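Local coordinates for periplasmic protein (Legionella pneumophila subsp. pneumophila, PDB 4FGO) that binds calcium and is probably a periplasmic cysteine proteinase of the bacterial transglutaminase-like family, at residues T29-L34 and N51-Q56; D70-P75 and D85-A90; L107-A112 and A120-S125. All coordinates share one frame; numbering follows the deposited sequence.

Contact 1. Residues T29-L34 and N51-Q56; sequences TAWGNL and NSFFNQ
Trp31 NE1 meets the ring of Phe54 at its edge, close to the ring plane, 3.7 Å from Phe54 CZ. One face of that ring is taken by the neighbouring phenylalanine: Phe53 CD2 lies 3.5 Å above the Phe54 plane, over its centre, while Phe54 CD2 in turn sits in plane at the edge of the Phe53 ring. The five-membered ring of Trp31 is inclined to the Phe54 ring by 66° with centroids 5.6 Å apart, an oblique pairing. Against the helix segment 29-34, Phe53 does most of the work. Its CG is anti to the backbone N (chi1 173°), which carries the ring across the gap to the partner helix. There the far atom, Phe53 CZ, reaches the backbone at Trp31 N, 4.0 Å away. Ala30 CB approaches the same end of the ring, 4.3 Å from Phe53 CE1. Closer to the root of the ring, Leu34 CD1 comes obliquely to within 3.4 Å of Phe53 CD1, and Leu34 CD2 adds looser contacts to Phe53 CB and CG. Residues 30, 31 and 34 thus converge on one ring from a single helical surface, with Trp31 CA 8.6 Å from Phe53 CA. The two segments run in opposite directions and belong to helices 25-38 and 43-54, which follow each other as a helical hairpin in the helical part of this protein. The contact itself is apolar, and the indole N-H of Trp31 finds its hydrogen-bonding partner in Thr96 OG1. Phe54 also packs on Ile92 and Thr96 of helix 86-99 and on Phe78 of helix 75-81.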
loop_
_atom_site.group_PDB
_atom_site.type_symbol
_atom_site.label_atom_id
_atom_site.label_comp_id
_atom_site.label_asym_id
_atom_site.label_seq_id
_atom_site.Cartn_x
_atom_site.Cartn_y
_atom_site.Cartn_z
ATOM N N THR A 29 0.271 14.298 -11.717
ATOM C CA THR A 29 -0.399 14.009 -12.987
ATOM C C THR A 29 -0.066 12.592 -13.444
ATOM O O THR A 29 -0.915 11.897 -14.001
ATOM C CB THR A 29 0.009 15.015 -14.101
ATOM O OG1 THR A 29 -0.291 16.354 -13.689
ATOM C CG2 THR A 29 -0.725 14.719 -15.409
ATOM N N ALA A 30 1.175 12.169 -13.218
ATOM C CA ALA A 30 1.578 10.803 -13.522
ATOM C C ALA A 30 0.736 9.821 -12.704
ATOM O O ALA A 30 0.209 8.844 -13.237
ATOM C CB ALA A 30 3.064 10.610 -13.254
ATOM N N TRP A 31 0.602 10.108 -11.411
ATOM C CA TRP A 31 -0.245 9.334 -10.499
ATOM C C TRP A 31 -1.701 9.253 -10.964
ATOM O O TRP A 31 -2.294 8.176 -10.960
ATOM C CB TRP A 31 -0.193 9.943 -9.081
ATOM C CG TRP A 31 -0.966 9.170 -8.027
ATOM C CD1 TRP A 31 -1.121 7.812 -7.954
ATOM C CD2 TRP A 31 -1.691 9.713 -6.910
ATOM N NE1 TRP A 31 -1.887 7.478 -6.864
ATOM C CE2 TRP A 31 -2.250 8.625 -6.203
ATOM C CE3 TRP A 31 -1.922 11.012 -6.439
ATOM C CZ2 TRP A 31 -3.027 8.793 -5.051
ATOM C CZ3 TRP A 31 -2.693 11.180 -5.290
ATOM C CH2 TRP A 31 -3.235 10.077 -4.611
ATOM N N GLY A 32 -2.265 10.399 -11.347
ATOM C CA GLY A 32 -3.663 10.497 -11.789
ATOM C C GLY A 32 -3.934 9.792 -13.118
ATOM O O GLY A 32 -4.953 9.114 -13.267
ATOM N N ASN A 33 -3.032 9.983 -14.080
ATOM C CA ASN A 33 -3.116 9.316 -15.374
ATOM C C ASN A 33 -3.161 7.808 -15.183
ATOM O O ASN A 33 -3.908 7.100 -15.866
ATOM C CB ASN A 33 -1.914 9.682 -16.253
ATOM C CG ASN A 33 -1.974 11.113 -16.780
ATOM O OD1 ASN A 33 -3.049 11.649 -17.044
ATOM N ND2 ASN A 33 -0.807 11.732 -16.944
ATOM N N LEU A 34 -2.352 7.338 -14.237
ATOM C CA LEU A 34 -2.265 5.925 -13.897
ATOM C C LEU A 34 -3.603 5.375 -13.452
ATOM O O LEU A 34 -4.044 4.335 -13.924
ATOM C CB LEU A 34 -1.270 5.716 -12.761
ATOM C CG LEU A 34 -0.568 4.367 -12.836
ATOM C CD1 LEU A 34 0.859 4.602 -13.276
ATOM C CD2 LEU A 34 -0.622 3.634 -11.520
ATOM N N ASN A 51 2.171 -1.635 -8.381
ATOM C CA ASN A 51 3.317 -2.071 -7.597
ATOM C C ASN A 51 4.573 -1.478 -8.202
ATOM O O ASN A 51 5.347 -0.804 -7.530
ATOM C CB ASN A 51 3.411 -3.598 -7.603
ATOM C CG ASN A 51 4.223 -4.147 -6.439
ATOM O OD1 ASN A 51 4.039 -3.741 -5.282
ATOM N ND2 ASN A 51 5.127 -5.073 -6.739
ATOM N N SER A 52 4.745 -1.724 -9.492
ATOM C CA SER A 52 5.885 -1.229 -10.245
ATOM C C SER A 52 5.982 0.298 -10.270
ATOM O O SER A 52 7.076 0.849 -10.276
ATOM C CB SER A 52 5.806 -1.766 -11.687
ATOM O OG SER A 52 7.087 -2.048 -12.206
ATOM N N PHE A 53 4.842 0.981 -10.315
ATOM C CA PHE A 53 4.840 2.446 -10.383
ATOM C C PHE A 53 5.409 3.060 -9.117
ATOM O O PHE A 53 6.120 4.062 -9.167
ATOM C CB PHE A 53 3.424 2.994 -10.598
ATOM C CG PHE A 53 3.335 4.499 -10.519
ATOM C CD1 PHE A 53 3.711 5.286 -11.601
ATOM C CD2 PHE A 53 2.876 5.128 -9.367
ATOM C CE1 PHE A 53 3.632 6.680 -11.534
ATOM C CE2 PHE A 53 2.804 6.515 -9.286
ATOM C CZ PHE A 53 3.178 7.293 -10.373
ATOM N N PHE A 54 5.073 2.466 -7.979
ATOM C CA PHE A 54 5.471 3.034 -6.708
ATOM C C PHE A 54 6.803 2.504 -6.265
ATOM O O PHE A 54 7.518 3.181 -5.549
ATOM C CB PHE A 54 4.409 2.807 -5.645
ATOM C CG PHE A 54 3.261 3.728 -5.779
ATOM C CD1 PHE A 54 3.453 5.099 -5.656
ATOM C CD2 PHE A 54 1.999 3.247 -6.053
ATOM C CE1 PHE A 54 2.399 5.970 -5.806
ATOM C CE2 PHE A 54 0.936 4.112 -6.197
ATOM C CZ PHE A 54 1.133 5.477 -6.077
ATOM N N ASN A 55 7.165 1.307 -6.711
ATOM C CA ASN A 55 8.507 0.842 -6.412
ATOM C C ASN A 55 9.569 1.649 -7.180
ATOM O O ASN A 55 10.766 1.446 -6.960
ATOM C CB ASN A 55 8.649 -0.666 -6.621
ATOM C CG ASN A 55 7.960 -1.478 -5.537
ATOM O OD1 ASN A 55 7.282 -0.930 -4.655
ATOM N ND2 ASN A 55 8.133 -2.800 -5.595
ATOM N N GLN A 56 9.123 2.556 -8.071
ATOM C CA GLN A 56 9.988 3.610 -8.640
ATOM C C GLN A 56 10.222 4.778 -7.657
ATOM O O GLN A 56 11.085 5.630 -7.892
ATOM C CB GLN A 56 9.477 4.137 -10.012
ATOM C CG GLN A 56 9.549 3.108 -11.128
ATOM C CD GLN A 56 9.378 3.676 -12.569
ATOM O OE1 GLN A 56 8.282 4.050 -12.987
ATOM N NE2 GLN A 56 10.471 3.709 -13.326
#

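Contact 2. Residues D70-P75 and D85-A90; sequences DYWKSP and DCEDFA. With CA (calcium ion), chain B.
Lys73 grips the Asp88 carboxylate at both oxygens. Its backbone N donates to Asp88 OD1 at 2.7 Å, arriving 42° out of the carboxylate plane, and Lys73 NZ, its chain bent at chi3 and chi4 to turn back, forms a salt bridge to Asp88 OD2 at 3.0 Å, 63° out of plane. Asp88 OD2 also accepts from Asp85 N at 2.7 Å, on its anti side. The same two oxygens chelate the calcium ion, Asp88 OD1 at 2.7 Å and OD2 at 2.8 Å, so donors and metal fix the group's rotation. Tyr71 O, Asp85 OD2 and Asp69 supply further ligands; Lys73 NZ also salt-bridges Glu60, and one water joins Lys73 O to Asp88 O. Toward the partly exposed Glu87 the packing is looser. Its carboxylate stands at the edge of the Trp72 ring, the planes 83° apart, and Glu87 OE2 stays 3.8 Å from Trp72 NE1 without a hydrogen bond. Although Glu87 belongs to the calcium site, its OE1 keeps 3.2 Å from the ion. Asp85 OD1 closes the pattern by accepting a weak bond from Asp88 N at 3.3 Å: a capping box at the start of helix 86-99, built into a calcium-binding site.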
loop_
_atom_site.group_PDB
_atom_site.type_symbol
_atom_site.label_atom_id
_atom_site.label_comp_id
_atom_site.label_asym_id
_atom_site.label_seq_id
_atom_site.Cartn_x
_atom_site.Cartn_y
_atom_site.Cartn_z
ATOM N N ASP A 70 7.203 5.761 13.144
ATOM C CA ASP A 70 5.889 5.542 13.743
ATOM C C ASP A 70 4.738 6.317 13.060
ATOM O O ASP A 70 3.658 6.501 13.632
ATOM C CB ASP A 70 5.973 5.834 15.236
ATOM C CG ASP A 70 6.922 4.864 15.952
ATOM O OD1 ASP A 70 7.699 5.301 16.831
ATOM O OD2 ASP A 70 6.898 3.655 15.610
ATOM N N TYR A 71 4.976 6.760 11.830
ATOM C CA TYR A 71 4.072 7.704 11.182
ATOM C C TYR A 71 3.593 7.277 9.801
ATOM O O TYR A 71 4.311 7.399 8.841
ATOM C CB TYR A 71 4.782 9.040 11.044
ATOM C CG TYR A 71 4.008 10.105 10.300
ATOM C CD1 TYR A 71 4.332 10.442 8.984
ATOM C CD2 TYR A 71 2.982 10.806 10.921
ATOM C CE1 TYR A 71 3.643 11.437 8.310
ATOM C CE2 TYR A 71 2.289 11.802 10.257
ATOM C CZ TYR A 71 2.623 12.116 8.953
ATOM O OH TYR A 71 1.930 13.109 8.297
ATOM N N TRP A 72 2.357 6.830 9.677
ATOM C CA TRP A 72 1.844 6.431 8.363
ATOM C C TRP A 72 1.679 7.639 7.408
ATOM O O TRP A 72 0.795 8.472 7.609
ATOM C CB TRP A 72 0.516 5.704 8.567
ATOM C CG TRP A 72 0.668 4.379 9.259
ATOM C CD1 TRP A 72 1.840 3.707 9.500
ATOM C CD2 TRP A 72 -0.383 3.553 9.790
ATOM N NE1 TRP A 72 1.583 2.525 10.155
ATOM C CE2 TRP A 72 0.233 2.405 10.348
ATOM C CE3 TRP A 72 -1.777 3.675 9.859
ATOM C CZ2 TRP A 72 -0.499 1.383 10.961
ATOM C CZ3 TRP A 72 -2.506 2.654 10.468
ATOM C CH2 TRP A 72 -1.863 1.526 11.013
ATOM N N LYS A 73 2.541 7.760 6.395
ATOM C CA LYS A 73 2.393 8.848 5.417
ATOM C C LYS A 73 1.087 8.709 4.633
ATOM O O LYS A 73 0.766 7.619 4.151
ATOM C CB LYS A 73 3.541 8.859 4.407
ATOM C CG LYS A 73 4.740 9.694 4.774
ATOM C CD LYS A 73 5.532 10.018 3.522
ATOM C CE LYS A 73 7.021 10.071 3.790
ATOM N NZ LYS A 73 7.441 8.931 4.643
ATOM N N SER A 74 0.344 9.805 4.484
ATOM C CA SER A 74 -0.805 9.800 3.575
ATOM C C SER A 74 -0.268 9.715 2.155
ATOM O O SER A 74 0.889 10.072 1.918
ATOM C CB SER A 74 -1.678 11.054 3.757
ATOM O OG SER A 74 -1.092 12.211 3.180
ATOM N N PRO A 75 -1.095 9.231 1.207
ATOM C CA PRO A 75 -0.628 9.146 -0.176
ATOM C C PRO A 75 -0.183 10.503 -0.695
ATOM O O PRO A 75 0.887 10.587 -1.302
ATOM C CB PRO A 75 -1.869 8.658 -0.930
ATOM C CG PRO A 75 -2.596 7.840 0.074
ATOM C CD PRO A 75 -2.412 8.590 1.375
ATOM N N ASP A 85 8.687 4.949 3.816
ATOM C CA ASP A 85 9.202 3.643 4.259
ATOM C C ASP A 85 8.244 2.492 3.924
ATOM O O ASP A 85 7.212 2.701 3.265
ATOM C CB ASP A 85 9.647 3.644 5.736
ATOM C CG ASP A 85 8.512 3.907 6.699
ATOM O OD1 ASP A 85 7.377 3.439 6.445
ATOM O OD2 ASP A 85 8.756 4.598 7.709
ATOM N N CYS A 86 8.583 1.273 4.332
ATOM C CA CYS A 86 7.802 0.124 3.862
ATOM C C CYS A 86 6.316 0.214 4.225
ATOM O O CYS A 86 5.465 -0.211 3.445
ATOM C CB CYS A 86 8.395 -1.203 4.337
ATOM S SG CYS A 86 8.402 -1.360 6.153
ATOM N N GLU A 87 5.991 0.764 5.399
ATOM C CA GLU A 87 4.580 0.970 5.724
ATOM C C GLU A 87 3.974 1.980 4.752
ATOM O O GLU A 87 2.879 1.780 4.242
ATOM C CB GLU A 87 4.393 1.481 7.152
ATOM C CG GLU A 87 5.460 1.032 8.106
ATOM C CD GLU A 87 5.372 1.728 9.462
ATOM O OE1 GLU A 87 5.658 2.963 9.551
ATOM O OE2 GLU A 87 5.054 1.009 10.436
ATOM N N ASP A 88 4.687 3.068 4.504
ATOM C CA ASP A 88 4.173 4.108 3.627
ATOM C C ASP A 88 3.937 3.605 2.202
ATOM O O ASP A 88 2.948 3.974 1.565
ATOM C CB ASP A 88 5.134 5.277 3.586
ATOM C CG ASP A 88 5.428 5.816 4.944
ATOM O OD1 ASP A 88 4.469 5.929 5.759
ATOM O OD2 ASP A 88 6.621 6.117 5.196
ATOM N N PHE A 89 4.843 2.758 1.719
ATOM C CA PHE A 89 4.690 2.115 0.413
ATOM C C PHE A 89 3.399 1.301 0.344
ATOM O O PHE A 89 2.627 1.441 -0.600
ATOM C CB PHE A 89 5.887 1.207 0.101
ATOM C CG PHE A 89 7.039 1.909 -0.552
ATOM C CD1 PHE A 89 7.703 2.952 0.088
ATOM C CD2 PHE A 89 7.478 1.516 -1.817
ATOM C CE1 PHE A 89 8.767 3.593 -0.524
ATOM C CE2 PHE A 89 8.550 2.144 -2.425
ATOM C CZ PHE A 89 9.198 3.184 -1.787
ATOM N N ALA A 90 3.171 0.453 1.349
ATOM C CA ALA A 90 1.973 -0.382 1.378
ATOM C C ALA A 90 0.707 0.476 1.392
ATOM O O ALA A 90 -0.310 0.103 0.795
ATOM C CB ALA A 90 1.991 -1.322 2.583
HETATM CA CA CA B . 6.147 5.648 7.896
HETATM O O HOH W 1 1.653 6.591 1.696
#

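Contact 3. Residues L107-A112 and A120-S125; sequences LRITYA and AHMVLS
Selenomethionine Met122 bends across the neighbouring strand, touching Thr110, Tyr111 and Ile109 in turn. Its CB starts 3.7 Å from Thr110 O. With CG anti to the backbone N (chi1 -163°), the chain stays over that carbonyl, Met122 CG lying 3.1 Å from Thr110 O. Met122 SE is still 3.3 Å from Thr110 O and also passes 3.9 Å from Tyr111 CB. Bends at chi2 and chi3 turn the terminal methyl outward from the strands, beside Ile109 and toward Glu87 of helix 86-99, with Met122 CE 3.3 Å from Ile109 CG2, tighter than usual van der Waals contact. The reverse face pairs polar groups: Thr110 OG1 and Ser125 OG share a hydrogen bond of 2.6 Å, and Thr110 OG1 also bonds Ser158 OG on the next strand. Backbone bonds link three hydrogen-bonded pairs, Arg108-Ser125, Thr110-Val123 and Ala112-His121; Thr110 N to Val123 O, for example, is 2.8 Å. The strand axes lie at 155°, an antiparallel hairpin in the middle of a six-stranded sheet. At the Ala112 end His121 touches Cys86 at the start of helix 86-99 and bonds Asp138 through NE2, consistent with the Cys-His-Asp site of transglutaminase-like and papain-like cysteine proteinases.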
loop_
_atom_site.group_PDB
_atom_site.type_symbol
_atom_site.label_atom_id
_atom_site.label_comp_id
_atom_site.label_asym_id
_atom_site.label_seq_id
_atom_site.Cartn_x
_atom_site.Cartn_y
_atom_site.Cartn_z
ATOM N N LEU A 107 -7.969 -6.127 -0.012
ATOM C CA LEU A 107 -6.655 -5.561 0.271
ATOM C C LEU A 107 -6.441 -5.361 1.772
ATOM O O LEU A 107 -7.292 -4.779 2.447
ATOM C CB LEU A 107 -6.508 -4.217 -0.438
ATOM C CG LEU A 107 -6.500 -4.317 -1.965
ATOM C CD1 LEU A 107 -6.720 -2.956 -2.581
ATOM C CD2 LEU A 107 -5.187 -4.893 -2.408
ATOM N N ARG A 108 -5.306 -5.845 2.276
ATOM C CA ARG A 108 -4.919 -5.670 3.686
ATOM C C ARG A 108 -3.463 -5.257 3.823
ATOM O O ARG A 108 -2.604 -5.755 3.114
ATOM C CB ARG A 108 -5.117 -6.963 4.480
ATOM C CG ARG A 108 -6.552 -7.364 4.617
ATOM C CD ARG A 108 -6.760 -8.622 5.427
ATOM N NE ARG A 108 -8.135 -9.059 5.195
ATOM C CZ ARG A 108 -8.615 -10.265 5.472
ATOM N NH1 ARG A 108 -7.834 -11.197 6.015
ATOM N NH2 ARG A 108 -9.887 -10.535 5.193
ATOM N N ILE A 109 -3.191 -4.352 4.751
ATOM C CA ILE A 109 -1.823 -3.982 5.049
ATOM C C ILE A 109 -1.317 -4.996 6.077
ATOM O O ILE A 109 -1.979 -5.233 7.070
ATOM C CB ILE A 109 -1.781 -2.562 5.612
ATOM C CG1 ILE A 109 -2.492 -1.602 4.637
ATOM C CG2 ILE A 109 -0.357 -2.149 5.892
ATOM C CD1 ILE A 109 -1.615 -0.573 4.024
ATOM N N THR A 110 -0.167 -5.606 5.815
ATOM C CA THR A 110 0.293 -6.746 6.602
ATOM C C THR A 110 1.611 -6.439 7.303
ATOM O O THR A 110 2.571 -5.990 6.687
ATOM C CB THR A 110 0.496 -8.013 5.717
ATOM O OG1 THR A 110 -0.765 -8.440 5.180
ATOM C CG2 THR A 110 1.094 -9.152 6.534
ATOM N N TYR A 111 1.639 -6.700 8.600
ATOM C CA TYR A 111 2.847 -6.581 9.399
ATOM C C TYR A 111 3.464 -7.977 9.512
ATOM O O TYR A 111 2.861 -8.886 10.082
ATOM C CB TYR A 111 2.467 -6.019 10.776
ATOM C CG TYR A 111 3.618 -5.898 11.770
ATOM C CD1 TYR A 111 4.046 -4.657 12.233
ATOM C CD2 TYR A 111 4.258 -7.029 12.263
ATOM C CE1 TYR A 111 5.097 -4.555 13.147
ATOM C CE2 TYR A 111 5.310 -6.940 13.150
ATOM C CZ TYR A 111 5.722 -5.706 13.605
ATOM O OH TYR A 111 6.767 -5.650 14.520
ATOM N N ALA A 112 4.667 -8.151 8.987
ATOM C CA ALA A 112 5.271 -9.483 8.971
ATOM C C ALA A 112 6.660 -9.518 9.596
ATOM O O ALA A 112 7.383 -8.523 9.580
ATOM C CB ALA A 112 5.322 -10.018 7.534
ATOM N N ALA A 120 11.027 -6.339 11.498
ATOM C CA ALA A 120 9.637 -6.181 11.078
ATOM C C ALA A 120 9.550 -5.534 9.695
ATOM O O ALA A 120 10.332 -4.637 9.360
ATOM C CB ALA A 120 8.873 -5.362 12.098
ATOM N N HIS A 121 8.591 -5.985 8.896
ATOM C CA HIS A 121 8.456 -5.503 7.531
ATOM C C HIS A 121 7.001 -5.501 7.100
ATOM O O HIS A 121 6.293 -6.499 7.243
ATOM C CB HIS A 121 9.252 -6.383 6.568
ATOM C CG HIS A 121 9.274 -5.893 5.158
ATOM N ND1 HIS A 121 9.879 -4.690 4.788
ATOM C CD2 HIS A 121 8.804 -6.426 4.005
ATOM C CE1 HIS A 121 9.758 -4.527 3.489
ATOM N NE2 HIS A 121 9.121 -5.560 2.983
HETATM N N MSE A 122 6.568 -4.384 6.538
HETATM C CA MSE A 122 5.197 -4.260 6.098
HETATM C C MSE A 122 5.000 -4.443 4.597
HETATM O O MSE A 122 5.752 -3.903 3.805
HETATM C CB MSE A 122 4.657 -2.898 6.439
HETATM C CG MSE A 122 3.193 -2.960 6.365
HETATM SE SE MSE A 122 2.483 -3.046 8.195
HETATM C CE MSE A 122 2.074 -1.165 7.964
ATOM N N VAL A 123 3.950 -5.167 4.233
ATOM C CA VAL A 123 3.620 -5.387 2.833
ATOM C C VAL A 123 2.132 -5.142 2.606
ATOM O O VAL A 123 1.362 -4.913 3.559
ATOM C CB VAL A 123 3.974 -6.820 2.390
ATOM C CG1 VAL A 123 5.455 -7.067 2.536
ATOM C CG2 VAL A 123 3.172 -7.833 3.182
ATOM N N LEU A 124 1.741 -5.160 1.335
ATOM C CA LEU A 124 0.333 -5.154 0.978
ATOM C C LEU A 124 -0.055 -6.550 0.531
ATOM O O LEU A 124 0.592 -7.130 -0.335
ATOM C CB LEU A 124 0.068 -4.131 -0.125
ATOM C CG LEU A 124 -1.391 -4.013 -0.572
ATOM C CD1 LEU A 124 -2.275 -3.654 0.611
ATOM C CD2 LEU A 124 -1.535 -2.994 -1.696
ATOM N N SER A 125 -1.104 -7.095 1.131
ATOM C CA SER A 125 -1.594 -8.410 0.742
ATOM C C SER A 125 -2.875 -8.265 -0.065
ATOM O O SER A 125 -3.801 -7.565 0.356
ATOM C CB SER A 125 -1.877 -9.272 1.983
ATOM O OG SER A 125 -0.707 -9.411 2.773
#

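In the fold
Contacts 1 and 3 lie on opposite sides of the chain's centre, about 20 Å apart between centres and without touching, while contact 2 adjoins both. Contact 1 joins two helices through apolar packing of aromatic and aliphatic side chains and is only partly buried. Contacts 2 and 3 are buried, yet chemically unlike: charged oxygens, a metal and a lysine in the one, regular strand pairing with side-chain packing in the other. Helix 86-99, part of contact 2, packs against both of the others. Its Phe89 packs on Phe54 and Asn55 of contact 1, with Phe89 CE2 3.4 Å from Phe54 O, and its first turn meets His121 and Met122 of contact 3, connecting the helical half to the sheet.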